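Local coordinates for protein 1-Cys peroxiredoxin (Vibrio vulnificus MO6-24/O, PDB 5K2I) that probably reduces hydrogen peroxide and related oxidants as a 1-Cys peroxiredoxin, with a likely role in scavenging peroxides and nitric oxide, at residues G5-N10 / P25-F30; P9-S14 / A102-A107; V35-V40 / L70-S75; A126-N131 / E151-A156. All blocks are in the same frame, centred on the assembly; numbering follows the deposited sequence.

Contact 1. Residues G5-N10 / P25-F30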
loop_
_atom_site.group_PDB
_atom_site.type_symbol
_atom_site.label_atom_id
_atom_site.label_comp_id
_atom_site.label_asym_id
_atom_site.label_seq_id
_atom_site.Cartn_x
_atom_site.Cartn_y
_atom_site.Cartn_z
ATOM N N GLY A 5 20.991 -10.293 -14.276
ATOM C CA GLY A 5 21.977 -10.757 -15.231
ATOM C C GLY A 5 21.668 -10.322 -16.651
ATOM O O GLY A 5 22.518 -10.432 -17.534
ATOM N N GLN A 6 20.451 -9.838 -16.887
ATOM C CA GLN A 6 20.103 -9.318 -18.204
ATOM C C GLN A 6 20.447 -7.842 -18.299
ATOM O O GLN A 6 20.343 -7.099 -17.321
ATOM C CB GLN A 6 18.614 -9.502 -18.515
ATOM C CG GLN A 6 18.145 -10.955 -18.596
ATOM C CD GLN A 6 16.790 -11.089 -19.273
ATOM O OE1 GLN A 6 15.759 -10.718 -18.713
ATOM N NE2 GLN A 6 16.790 -11.600 -20.502
ATOM N N THR A 7 20.861 -7.418 -19.481
ATOM C CA THR A 7 21.025 -6.011 -19.766
ATOM C C THR A 7 19.643 -5.343 -19.799
ATOM O O THR A 7 18.674 -5.952 -20.258
ATOM C CB THR A 7 21.774 -5.841 -21.100
ATOM O OG1 THR A 7 23.040 -6.516 -21.014
ATOM C CG2 THR A 7 21.997 -4.387 -21.436
ATOM N N LEU A 8 19.543 -4.106 -19.316
ATOM C CA LEU A 8 18.309 -3.348 -19.439
ATOM C C LEU A 8 17.841 -3.306 -20.887
ATOM O O LEU A 8 18.673 -3.340 -21.809
ATOM C CB LEU A 8 18.499 -1.911 -18.956
ATOM C CG LEU A 8 18.629 -1.645 -17.469
ATOM C CD1 LEU A 8 19.003 -0.168 -17.261
ATOM C CD2 LEU A 8 17.339 -1.986 -16.755
ATOM N N PRO A 9 16.525 -3.175 -21.102
ATOM C CA PRO A 9 16.047 -2.904 -22.459
ATOM C C PRO A 9 16.799 -1.722 -23.060
ATOM O O PRO A 9 17.067 -0.744 -22.363
ATOM C CB PRO A 9 14.569 -2.553 -22.258
ATOM C CG PRO A 9 14.196 -3.154 -20.948
ATOM C CD PRO A 9 15.436 -3.193 -20.114
ATOM N N ASN A 10 17.157 -1.826 -24.332
ATOM C CA ASN A 10 17.850 -0.746 -25.010
ATOM C C ASN A 10 16.842 0.314 -25.394
ATOM O O ASN A 10 16.413 0.396 -26.544
ATOM C CB ASN A 10 18.591 -1.287 -26.227
ATOM C CG ASN A 10 19.329 -0.221 -26.981
ATOM O OD1 ASN A 10 19.685 0.824 -26.436
ATOM N ND2 ASN A 10 19.590 -0.488 -28.259
ATOM N N PRO A 25 19.407 7.267 -23.984
ATOM C CA PRO A 25 19.470 5.803 -24.020
ATOM C C PRO A 25 19.963 5.320 -22.666
ATOM O O PRO A 25 21.037 5.733 -22.227
ATOM C CB PRO A 25 20.489 5.512 -25.131
ATOM C CG PRO A 25 20.502 6.788 -25.965
ATOM C CD PRO A 25 20.320 7.883 -24.960
ATOM N N VAL A 26 19.190 4.485 -21.984
ATOM C CA VAL A 26 19.578 4.085 -20.642
ATOM C C VAL A 26 20.909 3.339 -20.650
ATOM O O VAL A 26 21.659 3.403 -19.677
ATOM C CB VAL A 26 18.492 3.215 -19.942
ATOM C CG1 VAL A 26 17.180 3.988 -19.813
ATOM C CG2 VAL A 26 18.260 1.902 -20.675
ATOM N N LEU A 27 21.220 2.636 -21.737
ATOM C CA LEU A 27 22.472 1.885 -21.787
ATOM C C LEU A 27 23.680 2.797 -21.977
ATOM O O LEU A 27 24.813 2.392 -21.702
ATOM C CB LEU A 27 22.425 0.812 -22.878
ATOM C CG LEU A 27 21.362 -0.262 -22.613
ATOM C CD1 LEU A 27 21.384 -1.306 -23.728
ATOM C CD2 LEU A 27 21.594 -0.932 -21.269
ATOM N N GLU A 28 23.445 4.018 -22.445
ATOM C CA GLU A 28 24.502 5.020 -22.501
ATOM C C GLU A 28 24.583 5.773 -21.169
ATOM O O GLU A 28 25.661 5.959 -20.611
ATOM C CB GLU A 28 24.256 5.986 -23.670
ATOM C CG GLU A 28 24.438 5.348 -25.047
ATOM C CD GLU A 28 24.380 6.365 -26.182
ATOM O OE1 GLU A 28 23.952 7.516 -25.946
ATOM O OE2 GLU A 28 24.752 6.000 -27.319
ATOM N N LEU A 29 23.432 6.193 -20.664
ATOM C CA LEU A 29 23.353 6.920 -19.401
ATOM C C LEU A 29 23.974 6.149 -18.233
ATOM O O LEU A 29 24.651 6.736 -17.380
ATOM C CB LEU A 29 21.891 7.244 -19.096
ATOM C CG LEU A 29 21.563 8.111 -17.872
ATOM C CD1 LEU A 29 22.107 9.515 -18.035
ATOM C CD2 LEU A 29 20.067 8.157 -17.656
ATOM N N PHE A 30 23.749 4.839 -18.207
ATOM C CA PHE A 30 24.178 4.002 -17.088
ATOM C C PHE A 30 25.474 3.222 -17.370
ATOM O O PHE A 30 25.957 2.473 -16.514
ATOM C CB PHE A 30 23.056 3.020 -16.707
ATOM C CG PHE A 30 21.758 3.677 -16.263
ATOM C CD1 PHE A 30 21.716 4.995 -15.825
ATOM C CD2 PHE A 30 20.578 2.945 -16.267
ATOM C CE1 PHE A 30 20.520 5.573 -15.411
ATOM C CE2 PHE A 30 19.366 3.522 -15.856
ATOM C CZ PHE A 30 19.341 4.841 -15.431
HETATM O O HOH W 1 19.460 2.291 -24.104
#
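Asn10 and Leu27 bring the two backbones closest, with their CA atoms 6.2 Å apart. Residues 5-10 run as an extended loop ahead of the strand 12-17. Residues 25-30 form a short helical turn with Pro25 at its N-cap. The carbonyl O of Pro25 accepts from both Glu28 N and Leu29 N. This is the N-terminal part of the thioredoxin-like fold, where a β-hairpin and a one-turn helix precede the strand 34-40.

Leu27 has the largest share of the contact. Its CG lies beside the backbone N, anti to the carbonyl carbon (chi1 -64°), and from there its two methyls part over the loop. CD1 reaches Asn10 CB at 3.7 Å. In the Thr7 conformer given, Leu27 CD2 comes 3.5 Å from Thr7 CG2. Deeper in, Leu8 CD1 comes to the Phe30 ring at its edge, in the ring plane, 3.6 Å from Phe30 CD2. Val26 CG2 lies 3.4 Å from the carbonyl O of Pro9. Met127 and Ile129 of the strand 120-130 also touch Leu8, so this inner side faces the main sheet.

The polar link is a single water beside Asn10. It donates to Asn10 OD1 at 2.8 Å and accepts from Leu27 N at 3.0 Å, tying the amide side chain to the first turn of the helix.

Contact 2. Residues P9-S14 / A102-A107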
loop_
_atom_site.group_PDB
_atom_site.type_symbol
_atom_site.label_atom_id
_atom_site.label_comp_id
_atom_site.label_asym_id
_atom_site.label_seq_id
_atom_site.Cartn_x
_atom_site.Cartn_y
_atom_site.Cartn_z
ATOM N N PRO A 9 16.525 -3.175 -21.102
ATOM C CA PRO A 9 16.047 -2.904 -22.459
ATOM C C PRO A 9 16.799 -1.722 -23.060
ATOM O O PRO A 9 17.067 -0.744 -22.363
ATOM C CB PRO A 9 14.569 -2.553 -22.258
ATOM C CG PRO A 9 14.196 -3.154 -20.948
ATOM C CD PRO A 9 15.436 -3.193 -20.114
ATOM N N ASN A 10 17.157 -1.826 -24.332
ATOM C CA ASN A 10 17.850 -0.746 -25.010
ATOM C C ASN A 10 16.842 0.314 -25.394
ATOM O O ASN A 10 16.413 0.396 -26.544
ATOM C CB ASN A 10 18.591 -1.287 -26.227
ATOM C CG ASN A 10 19.329 -0.221 -26.981
ATOM O OD1 ASN A 10 19.685 0.824 -26.436
ATOM N ND2 ASN A 10 19.590 -0.488 -28.259
ATOM N N ALA A 11 16.425 1.083 -24.390
ATOM C CA ALA A 11 15.339 2.045 -24.519
ATOM C C ALA A 11 15.793 3.396 -24.004
ATOM O O ALA A 11 16.935 3.544 -23.566
ATOM C CB ALA A 11 14.112 1.554 -23.747
ATOM N N THR A 12 14.907 4.384 -24.065
ATOM C CA THR A 12 15.242 5.715 -23.570
ATOM C C THR A 12 14.344 6.141 -22.420
ATOM O O THR A 12 13.242 5.621 -22.239
ATOM C CB THR A 12 15.155 6.791 -24.674
ATOM O OG1 THR A 12 13.793 6.959 -25.100
ATOM C CG2 THR A 12 16.015 6.383 -25.862
ATOM N N LEU A 13 14.862 7.075 -21.625
ATOM C CA LEU A 13 14.082 7.776 -20.605
ATOM C C LEU A 13 14.365 9.257 -20.782
ATOM O O LEU A 13 15.476 9.616 -21.161
ATOM C CB LEU A 13 14.453 7.305 -19.205
ATOM C CG LEU A 13 14.071 5.875 -18.832
ATOM C CD1 LEU A 13 14.732 5.475 -17.530
ATOM C CD2 LEU A 13 12.554 5.728 -18.738
ATOM N N SER A 14 13.378 10.110 -20.533
ATOM C CA SER A 14 13.529 11.520 -20.870
ATOM C C SER A 14 13.741 12.427 -19.666
ATOM O O SER A 14 13.346 12.120 -18.537
ATOM C CB SER A 14 12.318 12.009 -21.670
ATOM O OG SER A 14 11.110 11.884 -20.946
ATOM N N ALA A 102 5.180 4.802 -21.049
ATOM C CA ALA A 102 5.326 3.500 -20.371
ATOM C C ALA A 102 6.120 2.478 -21.181
ATOM O O ALA A 102 6.100 1.302 -20.849
ATOM C CB ALA A 102 3.943 2.911 -20.001
ATOM N N SER A 103 6.834 2.920 -22.214
ATOM C CA SER A 103 7.543 1.970 -23.069
ATOM C C SER A 103 8.681 1.260 -22.339
ATOM O O SER A 103 8.874 0.069 -22.532
ATOM C CB SER A 103 8.074 2.665 -24.326
ATOM O OG SER A 103 8.934 3.737 -23.994
ATOM N N PHE A 104 9.429 1.969 -21.497
ATOM C CA PHE A 104 10.518 1.349 -20.744
ATOM C C PHE A 104 9.941 0.353 -19.732
ATOM O O PHE A 104 10.415 -0.783 -19.607
ATOM C CB PHE A 104 11.363 2.438 -20.057
ATOM C CG PHE A 104 12.419 1.923 -19.105
ATOM C CD1 PHE A 104 13.627 1.427 -19.564
ATOM C CD2 PHE A 104 12.213 1.988 -17.736
ATOM C CE1 PHE A 104 14.601 0.982 -18.656
ATOM C CE2 PHE A 104 13.175 1.556 -16.835
ATOM C CZ PHE A 104 14.366 1.050 -17.296
ATOM N N THR A 105 8.880 0.777 -19.054
ATOM C CA THR A 105 8.233 -0.031 -18.026
ATOM C C THR A 105 7.657 -1.311 -18.610
ATOM O O THR A 105 7.810 -2.394 -18.028
ATOM C CB THR A 105 7.141 0.800 -17.328
ATOM O OG1 THR A 105 7.746 1.960 -16.737
ATOM C CG2 THR A 105 6.436 0.010 -16.260
ATOM N N LYS A 106 7.035 -1.198 -19.780
ATOM C CA LYS A 106 6.498 -2.379 -20.436
ATOM C C LYS A 106 7.614 -3.304 -20.911
ATOM O O LYS A 106 7.470 -4.521 -20.843
ATOM C CB LYS A 106 5.605 -1.993 -21.602
ATOM C CG LYS A 106 4.289 -1.384 -21.168
ATOM C CD LYS A 106 3.361 -1.178 -22.353
ATOM C CE LYS A 106 3.836 -0.053 -23.225
ATOM N NZ LYS A 106 2.886 0.184 -24.365
ATOM N N ALA A 107 8.725 -2.737 -21.367
ATOM C CA ALA A 107 9.877 -3.544 -21.799
ATOM C C ALA A 107 10.472 -4.352 -20.642
ATOM O O ALA A 107 11.067 -5.396 -20.852
ATOM C CB ALA A 107 10.934 -2.658 -22.416
HETATM O O HOH W 2 10.358 6.222 -22.260
HETATM O O HOH W 3 11.609 3.806 -23.512
#
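Phe104 has its CG anti to the backbone N (chi1 173°), which carries the ring off the helix toward residues 9-14. Leu13 turns its CG beside its own backbone N (chi1 -68°), and its two methyls reach the ring and its root. CD1 stands over the ring centre in a CH-pi contact, 4.3 Å from the centroid and 9° off the normal. CD2 packs at the root of the ring, 3.7 Å from Phe104 CB. Ala11 CB comes to the ring edge, 4.2 Å from CD1 of Phe104.

The contact sets the start of the N-terminal hairpin against the short helix 103-108 of the thioredoxin-like fold. Val26 and Tyr125 also touch Phe104 and help enclose it. Asn10 is the centre of an inverse gamma turn, which lies between Pro9 and Ala11. At the outer end, Pro9 CG meets Ala107 CB at 3.6 Å.

The polar links between the two segments run through water. Two waters donate to the carbonyl O of Thr12. One of them also donates to Ser103 OG at 2.7 Å, while the other reaches the same hydroxyl by a weak bond. Ser103 OG has a further partner in Asp101. The backbone N of Phe104 is bonded to Asp99 OD1, near the start of the helix.

Contact 3. Residues V35-V40 / L70-S75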
loop_
_atom_site.group_PDB
_atom_site.type_symbol
_atom_site.label_atom_id
_atom_site.label_comp_id
_atom_site.label_asym_id
_atom_site.label_seq_id
_atom_site.Cartn_x
_atom_site.Cartn_y
_atom_site.Cartn_z
ATOM N N VAL A 35 24.463 1.955 -10.658
ATOM C CA VAL A 35 23.288 2.808 -10.611
ATOM C C VAL A 35 22.212 2.200 -9.741
ATOM O O VAL A 35 21.964 1.005 -9.815
ATOM C CB VAL A 35 22.719 3.033 -12.032
ATOM C CG1 VAL A 35 21.427 3.840 -12.000
ATOM C CG2 VAL A 35 23.750 3.708 -12.907
ATOM N N VAL A 36 21.606 3.014 -8.893
ATOM C CA VAL A 36 20.405 2.602 -8.189
ATOM C C VAL A 36 19.223 3.276 -8.873
ATOM O O VAL A 36 19.209 4.491 -9.024
ATOM C CB VAL A 36 20.458 2.965 -6.700
ATOM C CG1 VAL A 36 19.077 2.798 -6.061
ATOM C CG2 VAL A 36 21.498 2.107 -6.004
ATOM N N LEU A 37 18.270 2.474 -9.347
ATOM C CA LEU A 37 17.069 2.975 -10.008
ATOM C C LEU A 37 15.857 2.506 -9.244
ATOM O O LEU A 37 15.747 1.317 -8.940
ATOM C CB LEU A 37 17.008 2.470 -11.447
ATOM C CG LEU A 37 15.791 2.819 -12.305
ATOM C CD1 LEU A 37 15.791 4.298 -12.608
ATOM C CD2 LEU A 37 15.793 2.005 -13.594
ATOM N N PHE A 38 14.943 3.413 -8.924
ATOM C CA PHE A 38 13.712 2.990 -8.264
ATOM C C PHE A 38 12.514 3.617 -8.955
ATOM O O PHE A 38 12.593 4.727 -9.496
ATOM C CB PHE A 38 13.722 3.326 -6.749
ATOM C CG PHE A 38 13.758 4.795 -6.447
ATOM C CD1 PHE A 38 14.965 5.468 -6.410
ATOM C CD2 PHE A 38 12.588 5.499 -6.222
ATOM C CE1 PHE A 38 15.011 6.824 -6.141
ATOM C CE2 PHE A 38 12.621 6.852 -5.957
ATOM C CZ PHE A 38 13.832 7.516 -5.918
ATOM N N ALA A 39 11.413 2.871 -8.955
ATOM C CA ALA A 39 10.197 3.281 -9.638
ATOM C C ALA A 39 9.023 3.422 -8.689
ATOM O O ALA A 39 8.950 2.735 -7.660
ATOM C CB ALA A 39 9.848 2.276 -10.731
ATOM N N VAL A 40 8.097 4.294 -9.078
ATOM C CA VAL A 40 6.846 4.523 -8.368
ATOM C C VAL A 40 5.710 4.521 -9.376
ATOM O O VAL A 40 5.951 4.648 -10.578
ATOM C CB VAL A 40 6.859 5.865 -7.595
ATOM C CG1 VAL A 40 7.909 5.824 -6.488
ATOM C CG2 VAL A 40 7.078 7.053 -8.556
ATOM N N LEU A 70 25.238 6.836 -9.266
ATOM C CA LEU A 70 24.068 7.549 -9.731
ATOM C C LEU A 70 22.836 6.927 -9.108
ATOM O O LEU A 70 22.704 5.706 -9.108
ATOM C CB LEU A 70 23.984 7.485 -11.253
ATOM C CG LEU A 70 22.830 8.193 -11.933
ATOM C CD1 LEU A 70 22.939 9.693 -11.697
ATOM C CD2 LEU A 70 22.856 7.867 -13.430
ATOM N N ILE A 71 21.964 7.762 -8.551
ATOM C CA ILE A 71 20.658 7.335 -8.053
ATOM C C ILE A 71 19.604 7.995 -8.907
ATOM O O ILE A 71 19.638 9.208 -9.077
ATOM C CB ILE A 71 20.431 7.739 -6.587
ATOM C CG1 ILE A 71 21.580 7.244 -5.709
ATOM C CG2 ILE A 71 19.072 7.228 -6.087
ATOM C CD1 ILE A 71 21.553 7.816 -4.299
ATOM N N ALA A 72 18.668 7.214 -9.440
ATOM C CA ALA A 72 17.679 7.735 -10.358
ATOM C C ALA A 72 16.281 7.264 -9.991
ATOM O O ALA A 72 16.081 6.135 -9.539
ATOM C CB ALA A 72 18.008 7.330 -11.798
ATOM N N SER A 73 15.334 8.168 -10.185
ATOM C CA SER A 73 13.919 7.945 -9.966
ATOM C C SER A 73 13.224 7.879 -11.316
ATOM O O SER A 73 13.386 8.787 -12.129
ATOM C CB SER A 73 13.350 9.085 -9.115
ATOM O OG SER A 73 11.940 9.053 -9.061
ATOM N N VAL A 74 12.468 6.811 -11.568
ATOM C CA VAL A 74 11.682 6.715 -12.790
ATOM C C VAL A 74 10.194 6.510 -12.480
ATOM O O VAL A 74 9.815 5.937 -11.451
ATOM C CB VAL A 74 12.210 5.570 -13.707
ATOM C CG1 VAL A 74 12.042 4.189 -13.051
ATOM C CG2 VAL A 74 11.550 5.602 -15.091
ATOM N N SER A 75 9.350 7.015 -13.373
ATOM C CA SER A 75 7.908 6.850 -13.269
ATOM C C SER A 75 7.298 6.993 -14.658
ATOM O O SER A 75 7.896 7.609 -15.553
ATOM C CB SER A 75 7.307 7.884 -12.305
ATOM O OG SER A 75 5.932 7.601 -12.079
HETATM O O HOH W 4 10.724 6.802 -8.745
#
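Val36 and Phe38 on one strand exchange backbone bonds with Leu70, Ala72 and Val74 on the other. The strands 35-40 and 70-75 are parallel neighbours, with axes 4.8 Å apart. With the helix 53-65 between them in sequence, they make a β-α-β unit of the thioredoxin-like fold. The ladder is regular as far as Val74 N to Phe38 O, at 2.9 Å. The last rung, Val40 N to Val74 O, is long and weak.

Relief differs on the two faces. On the face of Val35, Leu37 and Ala39, the small Ala72 gives a low spot between Leu70 and Val74. Leu37 CD1 lies across it, 3.8 Å from both Ala72 CB and Val74 CG1. Val74 CG1 in turn rests against the low Ala39, 3.7 Å from its CB.

On the other face Phe38 is the large bump. Its CG sits between the backbone N and the carbonyl carbon (chi1 64°), and the ring leans across to the neighbouring strand. Ser73 CA makes a CH-pi contact with one face of the ring, 4.2 Å from the centroid and offset toward the rim. Ile71 CG2 is at the ring edge. Tyr56 of the helix 53-65 stacks on Phe38. Beside the ring, a water donates to Phe38 O and Val74 O and is hydrogen-bonded to Ser73 OG at 2.6 Å.

Contact 4. Residues A126-N131 / E151-A156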
loop_
_atom_site.group_PDB
_atom_site.type_symbol
_atom_site.label_atom_id
_atom_site.label_comp_id
_atom_site.label_asym_id
_atom_site.label_seq_id
_atom_site.Cartn_x
_atom_site.Cartn_y
_atom_site.Cartn_z
ATOM N N ALA A 126 12.931 -1.561 -7.155
ATOM C CA ALA A 126 14.233 -0.917 -7.111
ATOM C C ALA A 126 15.271 -1.879 -7.640
ATOM O O ALA A 126 15.166 -3.100 -7.448
ATOM C CB ALA A 126 14.578 -0.466 -5.697
ATOM N N MET A 127 16.257 -1.313 -8.321
ATOM C CA MET A 127 17.329 -2.057 -8.960
ATOM C C MET A 127 18.699 -1.523 -8.592
ATOM O O MET A 127 18.872 -0.306 -8.395
ATOM C CB MET A 127 17.238 -1.957 -10.479
ATOM C CG MET A 127 16.100 -2.601 -11.154
ATOM S SD MET A 127 16.284 -2.139 -12.894
ATOM C CE MET A 127 14.950 -3.115 -13.568
ATOM N N ILE A 128 19.672 -2.426 -8.558
ATOM C CA ILE A 128 21.071 -2.048 -8.714
ATOM C C ILE A 128 21.496 -2.494 -10.109
ATOM O O ILE A 128 21.310 -3.655 -10.478
ATOM C CB ILE A 128 21.973 -2.697 -7.654
ATOM C CG1 ILE A 128 21.530 -2.280 -6.247
ATOM C CG2 ILE A 128 23.453 -2.339 -7.894
ATOM C CD1 ILE A 128 22.163 -3.101 -5.126
ATOM N N ILE A 129 22.047 -1.564 -10.873
ATOM C CA ILE A 129 22.420 -1.796 -12.264
ATOM C C ILE A 129 23.909 -1.528 -12.423
ATOM O O ILE A 129 24.375 -0.438 -12.112
ATOM C CB ILE A 129 21.628 -0.887 -13.217
ATOM C CG1 ILE A 129 20.139 -0.950 -12.864
ATOM C CG2 ILE A 129 21.871 -1.287 -14.665
ATOM C CD1 ILE A 129 19.346 0.217 -13.366
ATOM N N ASP A 130 24.650 -2.519 -12.899
ATOM C CA ASP A 130 26.091 -2.383 -13.076
ATOM C C ASP A 130 26.423 -2.393 -14.551
ATOM O O ASP A 130 26.246 -3.407 -15.220
ATOM C CB ASP A 130 26.832 -3.505 -12.353
ATOM C CG ASP A 130 26.778 -3.357 -10.840
ATOM O OD1 ASP A 130 27.418 -2.418 -10.316
ATOM O OD2 ASP A 130 26.111 -4.172 -10.163
ATOM N N ASN A 131 26.896 -1.257 -15.048
ATOM C CA ASN A 131 27.175 -1.105 -16.478
ATOM C C ASN A 131 25.990 -1.588 -17.326
ATOM O O ASN A 131 26.161 -2.326 -18.299
ATOM C CB ASN A 131 28.448 -1.872 -16.866
ATOM C CG ASN A 131 28.905 -1.584 -18.293
ATOM O OD1 ASN A 131 28.918 -0.437 -18.752
ATOM N ND2 ASN A 131 29.279 -2.637 -19.003
ATOM N N GLU A 151 16.882 0.774 2.248
ATOM C CA GLU A 151 17.794 0.006 3.102
ATOM C C GLU A 151 18.075 -1.380 2.535
ATOM O O GLU A 151 19.176 -1.903 2.703
ATOM C CB GLU A 151 17.243 -0.143 4.526
ATOM C CG GLU A 151 17.300 1.119 5.367
ATOM C CD GLU A 151 18.688 1.445 5.923
ATOM O OE1 GLU A 151 19.629 0.624 5.798
ATOM O OE2 GLU A 151 18.832 2.541 6.503
ATOM N N THR A 152 17.079 -1.981 1.887
ATOM C CA THR A 152 17.266 -3.281 1.249
ATOM C C THR A 152 18.345 -3.169 0.182
ATOM O O THR A 152 19.201 -4.042 0.060
ATOM C CB THR A 152 15.974 -3.802 0.604
ATOM O OG1 THR A 152 14.870 -3.559 1.481
ATOM C CG2 THR A 152 16.080 -5.301 0.318
ATOM N N ILE A 153 18.296 -2.083 -0.581
ATOM C CA ILE A 153 19.285 -1.838 -1.624
ATOM C C ILE A 153 20.664 -1.584 -1.014
ATOM O O ILE A 153 21.664 -2.142 -1.464
ATOM C CB ILE A 153 18.860 -0.646 -2.513
ATOM C CG1 ILE A 153 17.635 -1.018 -3.364
ATOM C CG2 ILE A 153 20.022 -0.163 -3.386
ATOM C CD1 ILE A 153 17.902 -2.084 -4.419
ATOM N N LEU A 154 20.707 -0.756 0.025
ATOM C CA LEU A 154 21.959 -0.473 0.710
ATOM C C LEU A 154 22.626 -1.763 1.190
ATOM O O LEU A 154 23.835 -1.934 1.054
ATOM C CB LEU A 154 21.717 0.478 1.885
ATOM C CG LEU A 154 22.956 0.856 2.695
ATOM C CD1 LEU A 154 23.949 1.648 1.843
ATOM C CD2 LEU A 154 22.559 1.641 3.933
ATOM N N ALA A 155 21.828 -2.682 1.723
ATOM C CA ALA A 155 22.366 -3.932 2.245
ATOM C C ALA A 155 22.830 -4.858 1.125
ATOM O O ALA A 155 23.729 -5.677 1.318
ATOM C CB ALA A 155 21.337 -4.626 3.108
ATOM N N ALA A 156 22.220 -4.727 -0.048
ATOM C CA ALA A 156 22.608 -5.556 -1.186
ATOM C C ALA A 156 23.988 -5.155 -1.680
ATOM O O ALA A 156 24.695 -5.953 -2.292
ATOM C CB ALA A 156 21.588 -5.447 -2.306
#
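Ile153 sits opposite Ala126 and Ile128, and these three side chains carry most of the contact. Ile153 CG1 and CD1 each lie 3.9 Å from Ala126 CB. On its other branch, Ile153 CG2 meets Ile128 CG1, also at 3.9 Å. The isoleucines slide past each other in opposite directions. The CG2 methyl of Ile153 is anti to the backbone N, with CG1 beside that N (chi1 -69°), and this parts the two branches between the strand residues. Ile128 extends further along the helix, and its CD1 reaches Ala156 CB at 3.7 Å. The contacts between these side chains are all apolar.

Around this first shell, Val36 of the strand 34-40 and Tyr56 of the helix 53-65 also touch Ile153. Phe38 and Tyr56 both touch Ala126. The strand itself is held on both sides by backbone bonds: Met127 pairs with Leu37 and Ile129 with Val35, while Ala126 pairs with Asn138. At the far end, Asp130 forms a salt bridge with Lys34.

The axes of strand and helix segments lie 9.2 Å apart, at 27° between their directions. This is the C-terminal helix running in roughly the same direction as a strand of the central sheet, the helix-on-sheet layering of the thioredoxin-like fold.

Overall arrangement
Contact 3 lies at the centre of the chain and is almost wholly buried. It is also the one built on direct backbone hydrogen bonds between its segments. Contact 4 is buried too, but is purely apolar. It adds a helix to the same sheet, in which strands 34-40 and 120-130 are neighbours. Contacts 1 and 2 are partly exposed and share Pro9 and Asn10. Both combine apolar side chains with water bridges, and Val26 N probably bonds to Ala11 O between them. Their inner side chains reach the sheet: Phe30 packs on Val35 and Leu70, and Leu13 on Val74. Contacts 2 and 4 do not touch.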